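Local structure of putative SAM-dependent O-methyltranferase (Podospora anserina, 4YMH) at residues A[70-75]-A[95-100]; A[142-147]-A[171-176]. The protein probably transfers methyl groups from S-adenosylmethionine to hydroxyl oxygens of acceptor molecules, as a member of the cation-dependent O-methyltransferase family. All blocks are in the same frame, centred on the assembly; numbering follows the deposited sequence.

Interaction 1: residues A[70-75]-A[95-100]; sequences LEIGCY and VTLEYS. With SAH (S-adenosyl-L-homocysteine), chain E.
Glu98 reaches from the end of one strand to the turn that follows its neighbour, and its carboxylate joins protein to cofactor. Glu98 OE1 accepts the backbone N of Tyr75 at 2.9 Å, approached from above the carboxylate plane, and a weaker bond from the N of Cys74. The same Glu98 OE1 takes the ribose O3' of S-adenosyl-L-homocysteine at 3.0 Å, while its OE2 takes O2' at 2.8 Å, so both ribose hydroxyls are held by one acid. A bend at chi2 (63°) turns the carboxylate toward the turn and the sugar. On its anti lone pair OE2 also receives the N of Ser100, which helps to fix the group's rotation; Ser100 itself is the N-cap of helix 101-114. Next to it the Tyr99 ring lays one face against the adenine, with C5 of the ligand 3.3 Å above the ring plane.

Still in the first shell, Gly73 presents its O to the ligand amino group. Its backbone angles and the nearby ribose O4' leave no room for a CB. Behind this shell, the turn is carried by parallel pairing: Glu71 N binds Val95 O, Glu71 O receives Leu97 N, and Gly73 N binds Leu97 O. On one face of these strands Thr96 OG1 donates to Glu71 OE1 (2.8 Å), meeting it on the anti side, while OE2 is held by Ser79 of helix 78-86. On the other face CD1 of Leu70 packs on CG1 of Val95 (3.7 Å) and on Leu97, against helix 127-133. The whole is the first beta-alpha-beta unit of a class I methyltransferase Rossmann-like fold, with its glycine-containing turn after strand 68-72 and the ribose-binding acid ending strand 93-98.

Interaction 2: residues A[142-147]-A[171-176]; sequences FVDANK and CDNVFA. With SAH (S-adenosyl-L-homocysteine), chain E.
Val143 and Cys171 pair as parallel neighbours in the central sheet of the Rossmann-like fold, their CA atoms 4.6 Å apart, where strands 138-143 and 167-171 run out into loops. A nearly straight bond from Asp172 N to Val143 O (3.0 Å, 175° at the hydrogen) closes the pairing. On one face CG2 of Val143 touches SG of Cys171, beside Tyr150 of helix 150-159. On the other, the Phe142 ring meets CB of Asp172 through CE1 at 3.8 Å, its plane 38° from that carboxylate. The side chains of Asp144 and Asp172 run side by side, and the OD1 of Asp144 also lies close to OD1 of Asn173, another acceptor.

Lys147 probably offsets the close approach of these two OD1 atoms: bent at chi2 (-56°), it brings NZ to a salt bridge with Asp144 OD1, a bond to Ala145 O and a weak one to Asn173 OD1, with Tyr150 OH as a further partner. A methionine in its place would probably leave Asp144 OD1 without the positive charge beside it and Asn173 OD1 facing that oxygen unrelieved. The other carboxylate oxygen of Asp144, OD2, accepts the amino N of S-adenosyl-L-homocysteine at 2.8 Å.

Both contacts are buried and sit at the C-terminal ends of parallel strands in one sheet, where S-adenosyl-L-homocysteine lies. Strands 68-72 and 138-143 are neighbours, so interaction 1 runs directly into interaction 2: Ile72 O is 2.8 Å from Asp144 N, a probable hydrogen bond. The ligand's amino group is shared between them, bound by Gly73 O from the first and the Asp144 carboxylate from the second. Interaction 1 has a regular strand pair, holds the ribose through one acid and lays an aromatic ring on the adenine. Interaction 2 has just one strand bridge and relies on a lysine among acidic and amide oxygens; its far end, at Phe175, packs on Cys20 of the second subunit.

Interaction 1: residues A[70-75]-A[95-100]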
ATOM      1  N   LEU A  70       7.103   4.694  16.241  1.00 19.54           N
ATOM      2  CA  LEU A  70       8.390   5.385  16.156  1.00 20.94           C
ATOM      3  C   LEU A  70       8.522   6.015  14.784  1.00 24.28           C
ATOM      4  O   LEU A  70       8.133   5.417  13.787  1.00 22.54           O
ATOM      5  CB  LEU A  70       9.557   4.433  16.399  1.00 21.22           C
ATOM      6  CG  LEU A  70      10.946   5.023  16.081  1.00 21.04           C
ATOM      7  CD1 LEU A  70      11.286   6.191  17.018  1.00 23.40           C
ATOM      8  CD2 LEU A  70      12.023   3.959  16.128  1.00 24.91           C
ATOM      9  N   GLU A  71       9.067   7.224  14.741  1.00 21.63           N
ATOM     10  CA  GLU A  71       9.283   7.930  13.491  1.00 24.99           C
ATOM     11  C   GLU A  71      10.705   8.487  13.448  1.00 23.72           C
ATOM     12  O   GLU A  71      11.180   9.078  14.414  1.00 24.68           O
ATOM     13  CB  GLU A  71       8.245   9.041  13.354  1.00 33.44           C
ATOM     14  CG  GLU A  71       8.656  10.205  12.510  1.00 38.12           C
ATOM     15  CD  GLU A  71       7.531  11.192  12.326  1.00 35.21           C
ATOM     16  OE1 GLU A  71       7.657  12.345  12.804  1.00 36.95           O
ATOM     17  OE2 GLU A  71       6.523  10.811  11.697  1.00 31.48           O
ATOM     18  N   ILE A  72      11.403   8.271  12.342  1.00 23.99           N
ATOM     19  CA  ILE A  72      12.755   8.789  12.208  1.00 21.72           C
ATOM     20  C   ILE A  72      12.708   9.875  11.140  1.00 25.72           C
ATOM     21  O   ILE A  72      12.429   9.587   9.971  1.00 24.06           O
ATOM     22  CB  ILE A  72      13.765   7.683  11.844  1.00 25.87           C
ATOM     23  CG1 ILE A  72      13.610   6.483  12.787  1.00 23.93           C
ATOM     24  CG2 ILE A  72      15.187   8.222  11.902  1.00 28.55           C
ATOM     25  CD1 ILE A  72      14.596   5.338  12.518  1.00 25.03           C
ATOM     26  N   GLY A  73      12.937  11.125  11.558  1.00 27.81           N
ATOM     27  CA  GLY A  73      12.869  12.277  10.672  1.00 25.59           C
ATOM     28  C   GLY A  73      11.565  13.030  10.879  1.00 27.04           C
ATOM     29  O   GLY A  73      10.551  12.719  10.260  1.00 28.13           O
ATOM     30  N   CYS A  74      11.588  14.036  11.751  1.00 24.02           N
ATOM     31  CA  CYS A  74      10.360  14.740  12.130  1.00 25.14           C
ATOM     32  C   CYS A  74      10.023  15.894  11.179  1.00 27.49           C
ATOM     33  O   CYS A  74       8.846  16.137  10.898  1.00 25.77           O
ATOM     34  CB  CYS A  74      10.484  15.267  13.564  1.00 26.76           C
ATOM     35  SG  CYS A  74       8.970  15.994  14.230  1.00 29.84           S
ATOM     36  N   TYR A  75      11.063  16.562  10.666  1.00 26.70           N
ATOM     37  CA  TYR A  75      10.939  17.826   9.922  1.00 28.90           C
ATOM     38  C   TYR A  75      10.058  18.820  10.679  1.00 29.77           C
ATOM     39  O   TYR A  75      10.445  19.276  11.754  1.00 28.07           O
ATOM     40  CB  TYR A  75      10.393  17.593   8.513  1.00 30.20           C
ATOM     41  CG  TYR A  75      10.541  18.797   7.610  1.00 32.44           C
ATOM     42  CD1 TYR A  75      11.792  19.361   7.378  1.00 32.33           C
ATOM     43  CD2 TYR A  75       9.434  19.373   6.990  1.00 28.56           C
ATOM     44  CE1 TYR A  75      11.943  20.467   6.553  1.00 34.88           C
ATOM     45  CE2 TYR A  75       9.577  20.490   6.163  1.00 29.09           C
ATOM     46  CZ  TYR A  75      10.833  21.023   5.948  1.00 35.07           C
ATOM     47  OH  TYR A  75      10.982  22.118   5.131  1.00 39.48           O
ATOM     48  N   VAL A  95       7.013   8.399  19.283  1.00 27.09           N
ATOM     49  CA  VAL A  95       8.371   8.870  19.477  1.00 23.44           C
ATOM     50  C   VAL A  95       8.882   9.332  18.124  1.00 25.96           C
ATOM     51  O   VAL A  95       8.780   8.609  17.134  1.00 26.30           O
ATOM     52  CB  VAL A  95       9.291   7.767  20.048  1.00 25.02           C
ATOM     53  CG1 VAL A  95      10.748   8.243  20.097  1.00 26.38           C
ATOM     54  CG2 VAL A  95       8.799   7.326  21.420  1.00 25.57           C
ATOM     55  N   THR A  96       9.393  10.550  18.052  1.00 20.65           N
ATOM     56  CA  THR A  96       9.892  11.008  16.774  1.00 21.88           C
ATOM     57  C   THR A  96      11.294  11.575  16.944  1.00 26.28           C
ATOM     58  O   THR A  96      11.580  12.291  17.912  1.00 28.11           O
ATOM     59  CB  THR A  96       8.917  12.026  16.125  1.00 26.72           C
ATOM     60  OG1 THR A  96       9.466  12.491  14.885  1.00 26.20           O
ATOM     61  CG2 THR A  96       8.626  13.202  17.053  1.00 28.78           C
ATOM     62  N   LEU A  97      12.185  11.203  16.025  1.00 29.98           N
ATOM     63  CA  LEU A  97      13.598  11.559  16.136  1.00 27.93           C
ATOM     64  C   LEU A  97      13.982  12.647  15.145  1.00 32.67           C
ATOM     65  O   LEU A  97      13.626  12.559  13.970  1.00 27.16           O
ATOM     66  CB  LEU A  97      14.484  10.333  15.902  1.00 26.11           C
ATOM     67  CG  LEU A  97      14.214   9.095  16.751  1.00 29.95           C
ATOM     68  CD1 LEU A  97      15.245   8.031  16.433  1.00 28.65           C
ATOM     69  CD2 LEU A  97      14.244   9.453  18.239  1.00 29.19           C
ATOM     70  N   GLU A  98      14.729  13.657  15.596  1.00 29.36           N
ATOM     71  CA  GLU A  98      15.096  14.746  14.685  1.00 28.84           C
ATOM     72  C   GLU A  98      16.429  15.373  15.073  1.00 30.37           C
ATOM     73  O   GLU A  98      16.706  15.527  16.261  1.00 33.70           O
ATOM     74  CB  GLU A  98      13.989  15.814  14.668  1.00 28.46           C
ATOM     75  CG  GLU A  98      14.339  17.076  13.886  1.00 30.36           C
ATOM     76  CD  GLU A  98      14.583  16.820  12.399  1.00 32.59           C
ATOM     77  OE1 GLU A  98      13.743  16.149  11.753  1.00 33.43           O
ATOM     78  OE2 GLU A  98      15.617  17.300  11.869  1.00 32.25           O
ATOM     79  N   TYR A  99      17.229  15.791  14.115  1.00 30.55           N
ATOM     80  CA  TYR A  99      18.510  16.419  14.442  1.00 35.82           C
ATOM     81  C   TYR A  99      18.668  17.887  14.123  1.00 35.57           C
ATOM     82  O   TYR A  99      19.529  18.519  14.628  1.00 38.31           O
ATOM     83  CB  TYR A  99      19.683  15.630  13.870  1.00 45.24           C
ATOM     84  CG  TYR A  99      20.078  15.954  12.473  1.00 58.14           C
ATOM     85  CD1 TYR A  99      21.405  15.924  12.091  1.00 68.60           C
ATOM     86  CD2 TYR A  99      19.144  16.236  11.516  1.00 60.86           C
ATOM     87  CE1 TYR A  99      21.772  16.171  10.792  1.00 75.87           C
ATOM     88  CE2 TYR A  99      19.503  16.506  10.223  1.00 66.39           C
ATOM     89  CZ  TYR A  99      20.809  16.475   9.861  1.00 74.85           C
ATOM     90  OH  TYR A  99      21.184  16.736   8.558  1.00 80.00           O
ATOM     91  N   SER A 100      17.828  18.418  13.285  1.00 33.88           N
ATOM     92  CA  SER A 100      17.986  19.826  12.905  1.00 36.37           C
ATOM     93  C   SER A 100      17.387  20.791  13.931  1.00 34.03           C
ATOM     94  O   SER A 100      16.181  20.767  14.159  1.00 32.67           O
ATOM     95  CB  SER A 100      17.342  20.084  11.540  1.00 38.16           C
ATOM     96  OG  SER A 100      17.150  21.472  11.329  1.00 41.60           O
TER
HETATM   97  N   SAH E1001       8.556  12.968   8.116  1.00 31.95           N
HETATM   98  CA  SAH E1001       8.381  14.320   7.665  1.00 35.69           C
HETATM   99  CB  SAH E1001       9.522  14.759   6.751  1.00 32.83           C
HETATM  100  CG  SAH E1001      10.931  14.311   7.127  1.00 29.14           C
HETATM  101  SD  SAH E1001      12.122  15.054   6.074  1.00 31.51           S
HETATM  102  C   SAH E1001       7.082  14.482   6.923  1.00 35.76           C
HETATM  103  O   SAH E1001       6.590  15.580   6.807  1.00 30.25           O
HETATM  104  OXT SAH E1001       6.548  13.496   6.438  1.00 36.11           O
HETATM  105  C5' SAH E1001      13.545  14.346   6.797  1.00 30.17           C
HETATM  106  C4' SAH E1001      13.919  14.921   8.154  1.00 30.11           C
HETATM  107  O4' SAH E1001      14.958  14.145   8.722  1.00 33.68           O
HETATM  108  C3' SAH E1001      14.463  16.326   8.066  1.00 32.92           C
HETATM  109  O3' SAH E1001      13.767  17.191   8.931  1.00 33.00           O
HETATM  110  C2' SAH E1001      15.903  16.204   8.495  1.00 31.31           C
HETATM  111  O2' SAH E1001      16.396  17.342   9.128  1.00 28.94           O
HETATM  112  C1' SAH E1001      15.905  14.966   9.359  1.00 32.84           C
HETATM  113  N9  SAH E1001      17.203  14.279   9.404  1.00 33.36           N
HETATM  114  C8  SAH E1001      18.079  14.133   8.427  1.00 32.96           C
HETATM  115  N7  SAH E1001      19.131  13.447   8.836  1.00 28.91           N
HETATM  116  C5  SAH E1001      18.933  13.137  10.093  1.00 30.80           C
HETATM  117  C6  SAH E1001      19.655  12.403  11.130  1.00 30.09           C
HETATM  118  N6  SAH E1001      20.826  11.884  10.838  1.00 32.24           N
HETATM  119  N1  SAH E1001      19.107  12.277  12.336  1.00 29.65           N
HETATM  120  C2  SAH E1001      17.914  12.805  12.590  1.00 29.99           C
HETATM  121  N3  SAH E1001      17.197  13.474  11.707  1.00 28.46           N
HETATM  122  C4  SAH E1001      17.650  13.669  10.464  1.00 31.11           C

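Interaction 2: residues A[142-147]-A[171-176]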
ATOM      1  N   PHE A 142       8.174   4.411  11.126  1.00 16.77           N
ATOM      2  CA  PHE A 142       8.212   5.186   9.893  1.00 19.83           C
ATOM      3  C   PHE A 142       9.612   5.764   9.696  1.00 20.72           C
ATOM      4  O   PHE A 142      10.023   6.629  10.462  1.00 22.73           O
ATOM      5  CB  PHE A 142       7.161   6.307   9.963  1.00 23.28           C
ATOM      6  CG  PHE A 142       7.007   7.111   8.688  1.00 24.91           C
ATOM      7  CD1 PHE A 142       6.787   6.481   7.465  1.00 24.66           C
ATOM      8  CD2 PHE A 142       7.014   8.502   8.733  1.00 23.03           C
ATOM      9  CE1 PHE A 142       6.613   7.224   6.294  1.00 19.59           C
ATOM     10  CE2 PHE A 142       6.839   9.258   7.577  1.00 19.04           C
ATOM     11  CZ  PHE A 142       6.643   8.613   6.349  1.00 13.24           C
ATOM     12  N   VAL A 143      10.333   5.306   8.667  1.00 17.24           N
ATOM     13  CA  VAL A 143      11.697   5.770   8.389  1.00 19.68           C
ATOM     14  C   VAL A 143      11.674   6.810   7.281  1.00 22.56           C
ATOM     15  O   VAL A 143      11.351   6.493   6.136  1.00 18.19           O
ATOM     16  CB  VAL A 143      12.617   4.608   7.967  1.00 20.77           C
ATOM     17  CG1 VAL A 143      14.075   5.092   7.779  1.00 16.95           C
ATOM     18  CG2 VAL A 143      12.543   3.513   8.988  1.00 20.48           C
ATOM     19  N   ASP A 144      12.005   8.050   7.614  1.00 22.53           N
ATOM     20  CA  ASP A 144      11.876   9.125   6.649  1.00 23.15           C
ATOM     21  C   ASP A 144      12.972  10.169   6.857  1.00 22.90           C
ATOM     22  O   ASP A 144      12.729  11.347   6.669  1.00 25.86           O
ATOM     23  CB  ASP A 144      10.478   9.752   6.771  1.00 22.75           C
ATOM     24  CG  ASP A 144      10.116  10.674   5.602  1.00 28.06           C
ATOM     25  OD1 ASP A 144      10.739  10.590   4.525  1.00 27.66           O
ATOM     26  OD2 ASP A 144       9.198  11.505   5.778  1.00 27.35           O
ATOM     27  N   ALA A 145      14.169   9.735   7.252  1.00 19.40           N
ATOM     28  CA  ALA A 145      15.270  10.671   7.540  1.00 23.65           C
ATOM     29  C   ALA A 145      16.324  10.705   6.420  1.00 22.11           C
ATOM     30  O   ALA A 145      15.977  10.649   5.237  1.00 22.03           O
ATOM     31  CB  ALA A 145      15.923  10.315   8.867  1.00 24.98           C
ATOM     32  N   ASN A 146      17.603  10.785   6.784  1.00 22.03           N
ATOM     33  CA  ASN A 146      18.663  10.812   5.772  1.00 24.89           C
ATOM     34  C   ASN A 146      18.700   9.477   5.021  1.00 24.91           C
ATOM     35  O   ASN A 146      18.767   8.404   5.636  1.00 22.01           O
ATOM     36  CB  ASN A 146      20.029  11.122   6.401  1.00 26.62           C
ATOM     37  CG  ASN A 146      20.321  10.259   7.606  1.00 29.48           C
ATOM     38  OD1 ASN A 146      19.473  10.105   8.489  1.00 26.32           O
ATOM     39  ND2 ASN A 146      21.519   9.673   7.645  1.00 24.54           N
ATOM     40  N   LYS A 147      18.622   9.546   3.694  1.00 22.04           N
ATOM     41  CA  LYS A 147      18.469   8.335   2.895  1.00 20.38           C
ATOM     42  C   LYS A 147      19.692   7.434   3.016  1.00 22.35           C
ATOM     43  O   LYS A 147      19.572   6.209   2.892  1.00 24.55           O
ATOM     44  CB  LYS A 147      18.193   8.681   1.429  1.00 22.24           C
ATOM     45  CG  LYS A 147      17.077   9.714   1.218  1.00 24.77           C
ATOM     46  CD  LYS A 147      15.747   9.305   1.860  1.00 29.88           C
ATOM     47  CE  LYS A 147      14.757  10.467   1.780  1.00 33.91           C
ATOM     48  NZ  LYS A 147      13.831  10.492   2.947  1.00 39.65           N
ATOM     49  N   CYS A 171       9.317   2.486   5.054  1.00 14.22           N
ATOM     50  CA  CYS A 171      10.413   3.375   4.651  1.00 16.80           C
ATOM     51  C   CYS A 171       9.985   4.216   3.455  1.00 16.33           C
ATOM     52  O   CYS A 171       9.592   3.677   2.419  1.00 18.50           O
ATOM     53  CB  CYS A 171      11.663   2.566   4.316  1.00 18.92           C
ATOM     54  SG  CYS A 171      12.167   1.387   5.605  1.00 21.29           S
ATOM     55  N   ASP A 172      10.087   5.538   3.603  1.00 17.16           N
ATOM     56  CA  ASP A 172       9.566   6.488   2.621  1.00 20.24           C
ATOM     57  C   ASP A 172      10.635   6.983   1.631  1.00 19.66           C
ATOM     58  O   ASP A 172      11.829   6.974   1.938  1.00 19.98           O
ATOM     59  CB  ASP A 172       8.942   7.671   3.364  1.00 24.76           C
ATOM     60  CG  ASP A 172       7.893   8.379   2.556  1.00 31.67           C
ATOM     61  OD1 ASP A 172       7.264   7.724   1.703  1.00 31.57           O
ATOM     62  OD2 ASP A 172       7.689   9.591   2.780  1.00 36.33           O
ATOM     63  N   ASN A 173      10.194   7.426   0.452  1.00 20.29           N
ATOM     64  CA  ASN A 173      11.088   7.961  -0.581  1.00 22.41           C
ATOM     65  C   ASN A 173      12.147   7.003  -1.092  1.00 20.89           C
ATOM     66  O   ASN A 173      13.204   7.443  -1.551  1.00 22.54           O
ATOM     67  CB  ASN A 173      11.809   9.214  -0.065  1.00 24.17           C
ATOM     68  CG  ASN A 173      10.859  10.333   0.258  1.00 27.75           C
ATOM     69  OD1 ASN A 173      10.703  10.721   1.421  1.00 33.36           O
ATOM     70  ND2 ASN A 173      10.211  10.866  -0.769  1.00 22.44           N
ATOM     71  N   VAL A 174      11.883   5.702  -1.045  1.00 14.30           N
ATOM     72  CA  VAL A 174      12.921   4.742  -1.416  1.00 15.07           C
ATOM     73  C   VAL A 174      13.292   4.814  -2.911  1.00 16.18           C
ATOM     74  O   VAL A 174      14.400   4.429  -3.304  1.00 15.21           O
ATOM     75  CB  VAL A 174      12.476   3.315  -0.979  1.00 18.00           C
ATOM     76  CG1 VAL A 174      13.503   2.250  -1.350  1.00 18.56           C
ATOM     77  CG2 VAL A 174      12.299   3.315   0.529  1.00 17.24           C
ATOM     78  N   PHE A 175      12.389   5.330  -3.741  1.00 16.26           N
ATOM     79  CA  PHE A 175      12.675   5.450  -5.176  1.00 15.41           C
ATOM     80  C   PHE A 175      13.610   6.610  -5.512  1.00 16.62           C
ATOM     81  O   PHE A 175      14.167   6.649  -6.604  1.00 19.57           O
ATOM     82  CB  PHE A 175      11.386   5.652  -5.977  1.00 16.58           C
ATOM     83  CG  PHE A 175      10.570   4.395  -6.165  1.00 16.22           C
ATOM     84  CD1 PHE A 175      11.086   3.144  -5.848  1.00 15.12           C
ATOM     85  CD2 PHE A 175       9.291   4.473  -6.682  1.00 15.26           C
ATOM     86  CE1 PHE A 175      10.327   1.994  -6.046  1.00 12.88           C
ATOM     87  CE2 PHE A 175       8.523   3.323  -6.871  1.00 18.32           C
ATOM     88  CZ  PHE A 175       9.044   2.089  -6.555  1.00 17.28           C
ATOM     89  N   ALA A 176      13.716   7.575  -4.603  1.00 14.41           N
ATOM     90  CA  ALA A 176      14.497   8.796  -4.849  1.00 17.90           C
ATOM     91  C   ALA A 176      14.100   9.409  -6.199  1.00 20.00           C
ATOM     92  O   ALA A 176      14.950   9.664  -7.060  1.00 17.23           O
ATOM     93  CB  ALA A 176      16.012   8.491  -4.811  1.00 18.38           C
TER
HETATM   94  N   SAH E1001       8.556  12.968   8.116  1.00 31.95           N
HETATM   95  CA  SAH E1001       8.381  14.320   7.665  1.00 35.69           C
HETATM   96  CB  SAH E1001       9.522  14.759   6.751  1.00 32.83           C
HETATM   97  CG  SAH E1001      10.931  14.311   7.127  1.00 29.14           C
HETATM   98  SD  SAH E1001      12.122  15.054   6.074  1.00 31.51           S
HETATM   99  C   SAH E1001       7.082  14.482   6.923  1.00 35.76           C
HETATM  100  O   SAH E1001       6.590  15.580   6.807  1.00 30.25           O
HETATM  101  OXT SAH E1001       6.548  13.496   6.438  1.00 36.11           O
HETATM  102  C5' SAH E1001      13.545  14.346   6.797  1.00 30.17           C
HETATM  103  C4' SAH E1001      13.919  14.921   8.154  1.00 30.11           C
HETATM  104  O4' SAH E1001      14.958  14.145   8.722  1.00 33.68           O
HETATM  105  C3' SAH E1001      14.463  16.326   8.066  1.00 32.92           C
HETATM  106  O3' SAH E1001      13.767  17.191   8.931  1.00 33.00           O
HETATM  107  C2' SAH E1001      15.903  16.204   8.495  1.00 31.31           C
HETATM  108  O2' SAH E1001      16.396  17.342   9.128  1.00 28.94           O
HETATM  109  C1' SAH E1001      15.905  14.966   9.359  1.00 32.84           C
HETATM  110  N9  SAH E1001      17.203  14.279   9.404  1.00 33.36           N
HETATM  111  C8  SAH E1001      18.079  14.133   8.427  1.00 32.96           C
HETATM  112  N7  SAH E1001      19.131  13.447   8.836  1.00 28.91           N
HETATM  113  C5  SAH E1001      18.933  13.137  10.093  1.00 30.80           C
HETATM  114  C6  SAH E1001      19.655  12.403  11.130  1.00 30.09           C
HETATM  115  N6  SAH E1001      20.826  11.884  10.838  1.00 32.24           N
HETATM  116  N1  SAH E1001      19.107  12.277  12.336  1.00 29.65           N
HETATM  117  C2  SAH E1001      17.914  12.805  12.590  1.00 29.99           C
HETATM  118  N3  SAH E1001      17.197  13.474  11.707  1.00 28.46           N
HETATM  119  C4  SAH E1001      17.650  13.669  10.464  1.00 31.11           C